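Local atomic coordinates of putative XRE-family transcriptional regulator (Rhodococcus sp., PDB entry 2OFY), a protein that probably binds DNA as a helix-turn-helix transcriptional regulator of the XRE family. Residues A8-L11 with E12-Q15; I39-E42 with T43-I47. All coordinates share one frame; numbering follows the deposited sequence.

Both contacts are local, but interaction 1 lies within a helix, whereas interaction 2 spans the loop-to-helix junction at the start of helix 41-48. Interaction 1 is a surface contact in the first turns of helix 8-25: none of its residues is buried, all four of its hydrogen bonds across the segments are backbone ones, and its one arginine turns to the C-terminal segment and the second subunit. Interaction 2 is partly buried; a serine cap and, in one of two arginine conformers, a salt bridge add side-chain bonds to the backbone ones, and Leu44 and Ile47 face helices 30-37 and 57-66. The centres of interaction 1 and interaction 2 lie about 18 Å apart.

Interaction 1 of 2, residues A8-L11 with E12-Q15; sequences AEEL and ERGQ
Glu12, Arg13, Gly14 and Gln15 each donate their backbone N-H to the carbonyl four residues earlier, so 8-11 and 12-15 form successive turns of a regular alpha-helix. Glu12 N reaches Ala8 O at 3.0 Å and Gln15 N reaches Leu11 O at 2.9 Å; all four N-H...O angles are above 160°, the evidence for an undistorted run of i to i+4 bonds.

Arg13 lies back over the preceding turn. Its CG is anti to its own carbonyl carbon (chi1 -69°), which turns the chain back along that turn, and Arg13 CG lies 3.1 Å from Glu9 O. The chain then runs extended to NE and carries the guanidinium so that Glu9 O lies over one of its faces, while Glu10 CG approaches its edge, 3.9 Å from Arg13 NH1. This is a meeting with the methylene part of Glu10: the carboxylate and guanidinium planes are 59° apart, and Glu10 OE2 stays 5.3 Å from Arg13 NH1. The polar ends are bonded elsewhere, Glu10 OE1 to Thr7 N, just before the helix, and Arg13 NH2 to Thr79 O in the C-terminal segment. Phe58 of the second subunit also packs on the Arg13 side chain.

On another side of the helix, Leu11 and Gln15 pass at a slant. Leu11 CD1 lies 3.4 Å from Gln15 NE2, a methyl group against the amide end, and Gln15 CG sits 3.3 Å from Leu11 O.

Charge pairing therefore probably contributes little directly across these two turns. The backbone bonds set the helix; Glu10 meets Arg13 through a methylene, not its carboxylate, and Gln15 meets the leucine methyl with its amide end.

Interaction 2 of 2, residues I39-E42 with T43-I47; sequences ISVE and TLRKI
Ser40 O, Val41 O and Glu42 O accept from Leu44 N, Arg45 N and Lys46 N, the bonds opening helix 41-48, with N-H...O angles all above 160°. Ser40 is the N-cap: Ser40 OG, set between its backbone N and carbonyl carbon (chi1 60°), accepts from Thr43 N at 2.9 Å. A water accepts from Ser40 N and hydrogen-bonds Thr43 OG1 at 2.9 Å, bridging the same turn. With an alanine in place of Ser40, Thr43 N is likely to lose its capping acceptor and the first turn a side-chain bond.

Farther along, Glu42 bends at chi2 (-30°) to bring Glu42 OE1 to Arg45 NE at 2.9 Å, a salt bridge in the conformer given here, one of two modelled, so it may not be held all the time. In this conformer NE meets OE1 on its syn side, at the guanidinium edge.

On the inner side, Ile39 CD1 touches Leu44 CB at 3.9 Å, the two side chains crossing at about a right angle. Leu44 continues onto Met30 and Val33 of helix 30-37, and Ile39 onto helix 57-66. Helix 41-48, following helix 30-37 after a short turn, occupies the place of the helix-turn-helix recognition helix, which in this fold probably enters the DNA major groove.

Interaction 1 of 2, residues A8-L11 with E12-Q15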
loop_
_atom_site.group_PDB
_atom_site.type_symbol
_atom_site.label_atom_id
_atom_site.label_comp_id
_atom_site.label_asym_id
_atom_site.label_seq_id
_atom_site.Cartn_x
_atom_site.Cartn_y
_atom_site.Cartn_z
ATOM N N ALA A 8 -14.540 11.663 1.591
ATOM C CA ALA A 8 -14.737 11.710 0.146
ATOM C C ALA A 8 -13.407 11.350 -0.564
ATOM O O ALA A 8 -13.366 10.545 -1.494
ATOM C CB ALA A 8 -15.236 13.082 -0.285
ATOM N N GLU A 9 -12.319 11.923 -0.060
ATOM C CA GLU A 9 -10.985 11.686 -0.644
ATOM C C GLU A 9 -10.543 10.210 -0.599
ATOM O O GLU A 9 -9.997 9.666 -1.588
ATOM C CB GLU A 9 -9.979 12.639 0.030
ATOM C CG GLU A 9 -10.317 14.122 -0.191
ATOM C CD GLU A 9 -11.705 14.608 0.349
ATOM O OE1 GLU A 9 -12.006 14.564 1.592
ATOM O OE2 GLU A 9 -12.508 15.071 -0.504
ATOM N N GLU A 10 -10.785 9.533 0.516
ATOM C CA GLU A 10 -10.480 8.116 0.618
ATOM C C GLU A 10 -11.260 7.231 -0.364
ATOM O O GLU A 10 -10.715 6.347 -1.022
ATOM C CB GLU A 10 -10.685 7.626 2.029
ATOM C CG GLU A 10 -9.610 8.209 2.984
ATOM C CD GLU A 10 -9.992 8.153 4.424
ATOM O OE1 GLU A 10 -11.185 7.939 4.724
ATOM O OE2 GLU A 10 -9.088 8.336 5.278
ATOM N N LEU A 11 -12.566 7.471 -0.433
ATOM C CA LEU A 11 -13.387 6.678 -1.357
ATOM C C LEU A 11 -12.938 6.896 -2.780
ATOM O O LEU A 11 -12.783 5.927 -3.577
ATOM C CB LEU A 11 -14.850 7.078 -1.155
ATOM C CG LEU A 11 -15.850 6.483 -2.165
ATOM C CD1 LEU A 11 -15.745 4.950 -2.092
ATOM C CD2 LEU A 11 -17.284 6.987 -1.956
ATOM N N GLU A 12 -12.714 8.163 -3.121
ATOM C CA GLU A 12 -12.302 8.476 -4.487
ATOM C C GLU A 12 -10.934 7.845 -4.819
ATOM O O GLU A 12 -10.764 7.318 -5.925
ATOM C CB GLU A 12 -12.280 9.985 -4.685
ATOM C CG GLU A 12 -12.160 10.402 -6.131
ATOM C CD GLU A 12 -12.234 11.914 -6.292
ATOM O OE1 GLU A 12 -11.677 12.669 -5.454
ATOM O OE2 GLU A 12 -12.892 12.342 -7.248
ATOM N N ARG A 13 -9.972 7.878 -3.891
ATOM C CA ARG A 13 -8.678 7.199 -4.149
ATOM C C ARG A 13 -8.819 5.704 -4.392
ATOM O O ARG A 13 -8.161 5.120 -5.266
ATOM C CB ARG A 13 -7.730 7.361 -2.952
ATOM C CG ARG A 13 -7.229 8.738 -2.723
ATOM C CD ARG A 13 -6.046 8.636 -1.740
ATOM N NE ARG A 13 -5.680 9.953 -1.259
ATOM C CZ ARG A 13 -6.039 10.447 -0.081
ATOM N NH1 ARG A 13 -6.769 9.726 0.772
ATOM N NH2 ARG A 13 -5.675 11.667 0.240
ATOM N N GLY A 14 -9.664 5.070 -3.582
ATOM C CA GLY A 14 -9.954 3.631 -3.716
ATOM C C GLY A 14 -10.531 3.366 -5.090
ATOM O O GLY A 14 -10.169 2.410 -5.768
ATOM N N GLN A 15 -11.508 4.187 -5.494
ATOM C CA GLN A 15 -12.136 4.032 -6.833
ATOM C C GLN A 15 -11.137 4.231 -7.969
ATOM O O GLN A 15 -11.108 3.429 -8.913
ATOM C CB GLN A 15 -13.296 5.018 -6.939
ATOM C CG GLN A 15 -14.421 4.426 -6.046
ATOM C CD GLN A 15 -15.585 5.369 -5.861
ATOM O OE1 GLN A 15 -15.478 6.590 -6.149
ATOM N NE2 GLN A 15 -16.733 4.811 -5.391
#

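Interaction 2 of 2, residues I39-E42 with T43-I47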
loop_
_atom_site.group_PDB
_atom_site.type_symbol
_atom_site.label_atom_id
_atom_site.label_comp_id
_atom_site.label_asym_id
_atom_site.label_seq_id
_atom_site.Cartn_x
_atom_site.Cartn_y
_atom_site.Cartn_z
ATOM N N ILE A 39 -5.097 -14.183 -4.322
ATOM C CA ILE A 39 -6.295 -13.636 -3.688
ATOM C C ILE A 39 -7.561 -14.235 -4.279
ATOM O O ILE A 39 -7.488 -14.994 -5.266
ATOM C CB ILE A 39 -6.333 -12.101 -3.814
ATOM C CG1 ILE A 39 -6.430 -11.655 -5.290
ATOM C CG2 ILE A 39 -5.115 -11.455 -3.072
ATOM C CD1 ILE A 39 -6.748 -10.102 -5.462
ATOM N N SER A 40 -8.724 -13.924 -3.705
ATOM C CA SER A 40 -9.956 -14.431 -4.307
ATOM C C SER A 40 -10.429 -13.527 -5.433
ATOM O O SER A 40 -10.104 -12.330 -5.461
ATOM C CB SER A 40 -11.070 -14.515 -3.279
ATOM O OG SER A 40 -11.334 -13.228 -2.753
ATOM N N VAL A 41 -11.264 -14.097 -6.308
ATOM C CA VAL A 41 -11.883 -13.254 -7.368
ATOM C C VAL A 41 -12.787 -12.205 -6.691
ATOM O O VAL A 41 -12.815 -11.027 -7.125
ATOM C CB VAL A 41 -12.668 -14.085 -8.381
ATOM C CG1 VAL A 41 -13.733 -13.239 -9.106
ATOM C CG2 VAL A 41 -11.714 -14.726 -9.361
ATOM N N GLU A 42 -13.483 -12.622 -5.625
ATOM C CA GLU A 42 -14.274 -11.653 -4.880
ATOM C C GLU A 42 -13.459 -10.454 -4.405
ATOM O O GLU A 42 -13.886 -9.321 -4.570
ATOM C CB GLU A 42 -15.120 -12.271 -3.730
ATOM C CG GLU A 42 -16.570 -12.503 -4.225
ATOM C CD GLU A 42 -17.001 -11.475 -5.302
ATOM O OE1 GLU A 42 -17.500 -11.896 -6.386
ATOM O OE2 GLU A 42 -16.771 -10.245 -5.090
ATOM N N THR A 43 -12.278 -10.700 -3.856
ATOM C CA THR A 43 -11.413 -9.598 -3.436
ATOM C C THR A 43 -11.002 -8.705 -4.623
ATOM O O THR A 43 -11.104 -7.463 -4.529
ATOM C CB THR A 43 -10.239 -10.138 -2.551
ATOM O OG1 THR A 43 -10.781 -10.680 -1.341
ATOM C CG2 THR A 43 -9.191 -9.056 -2.309
ATOM N N LEU A 44 -10.601 -9.323 -5.739
ATOM C CA LEU A 44 -10.131 -8.551 -6.913
ATOM C C LEU A 44 -11.297 -7.706 -7.443
ATOM O O LEU A 44 -11.115 -6.525 -7.720
ATOM C CB LEU A 44 -9.651 -9.502 -7.990
ATOM C CG LEU A 44 -9.083 -8.755 -9.200
ATOM C CD1 LEU A 44 -8.022 -7.741 -8.799
ATOM C CD2 LEU A 44 -8.581 -9.798 -10.217
ATOM N N ARG A 45 -12.489 -8.301 -7.513
ATOM C CA ARG A 45 -13.683 -7.573 -7.937
ATOM C C ARG A 45 -13.930 -6.335 -7.081
ATOM O O ARG A 45 -14.219 -5.261 -7.587
ATOM C CB ARG A 45 -14.919 -8.486 -7.883
ATOM C CG ARG A 45 -16.181 -7.809 -8.423
ATOM C CD ARG A 45 -17.411 -8.705 -8.326
ATOM N NE ARG A 45 -17.141 -10.098 -8.686
ATOM C CZ ARG A 45 -17.062 -10.581 -9.927
ATOM N NH1 ARG A 45 -17.229 -9.792 -10.987
ATOM N NH2 ARG A 45 -16.825 -11.876 -10.105
ATOM N N LYS A 46 -13.902 -6.538 -5.760
ATOM C CA LYS A 46 -14.124 -5.447 -4.852
ATOM C C LYS A 46 -13.028 -4.426 -4.995
ATOM O O LYS A 46 -13.309 -3.228 -4.971
ATOM C CB LYS A 46 -14.157 -5.996 -3.432
ATOM C CG LYS A 46 -15.505 -6.694 -3.159
ATOM C CD LYS A 46 -15.478 -7.308 -1.737
ATOM C CE LYS A 46 -16.811 -8.026 -1.495
ATOM N NZ LYS A 46 -16.789 -8.955 -0.327
ATOM N N ILE A 47 -11.777 -4.871 -5.151
ATOM C CA ILE A 47 -10.689 -3.852 -5.349
ATOM C C ILE A 47 -10.959 -3.050 -6.649
ATOM O O ILE A 47 -10.901 -1.826 -6.665
ATOM C CB ILE A 47 -9.293 -4.507 -5.399
ATOM C CG1 ILE A 47 -8.920 -4.981 -3.969
ATOM C CG2 ILE A 47 -8.269 -3.487 -5.973
ATOM C CD1 ILE A 47 -7.807 -6.047 -4.063
HETATM O O HOH W 1 -8.676 -12.597 -1.070
#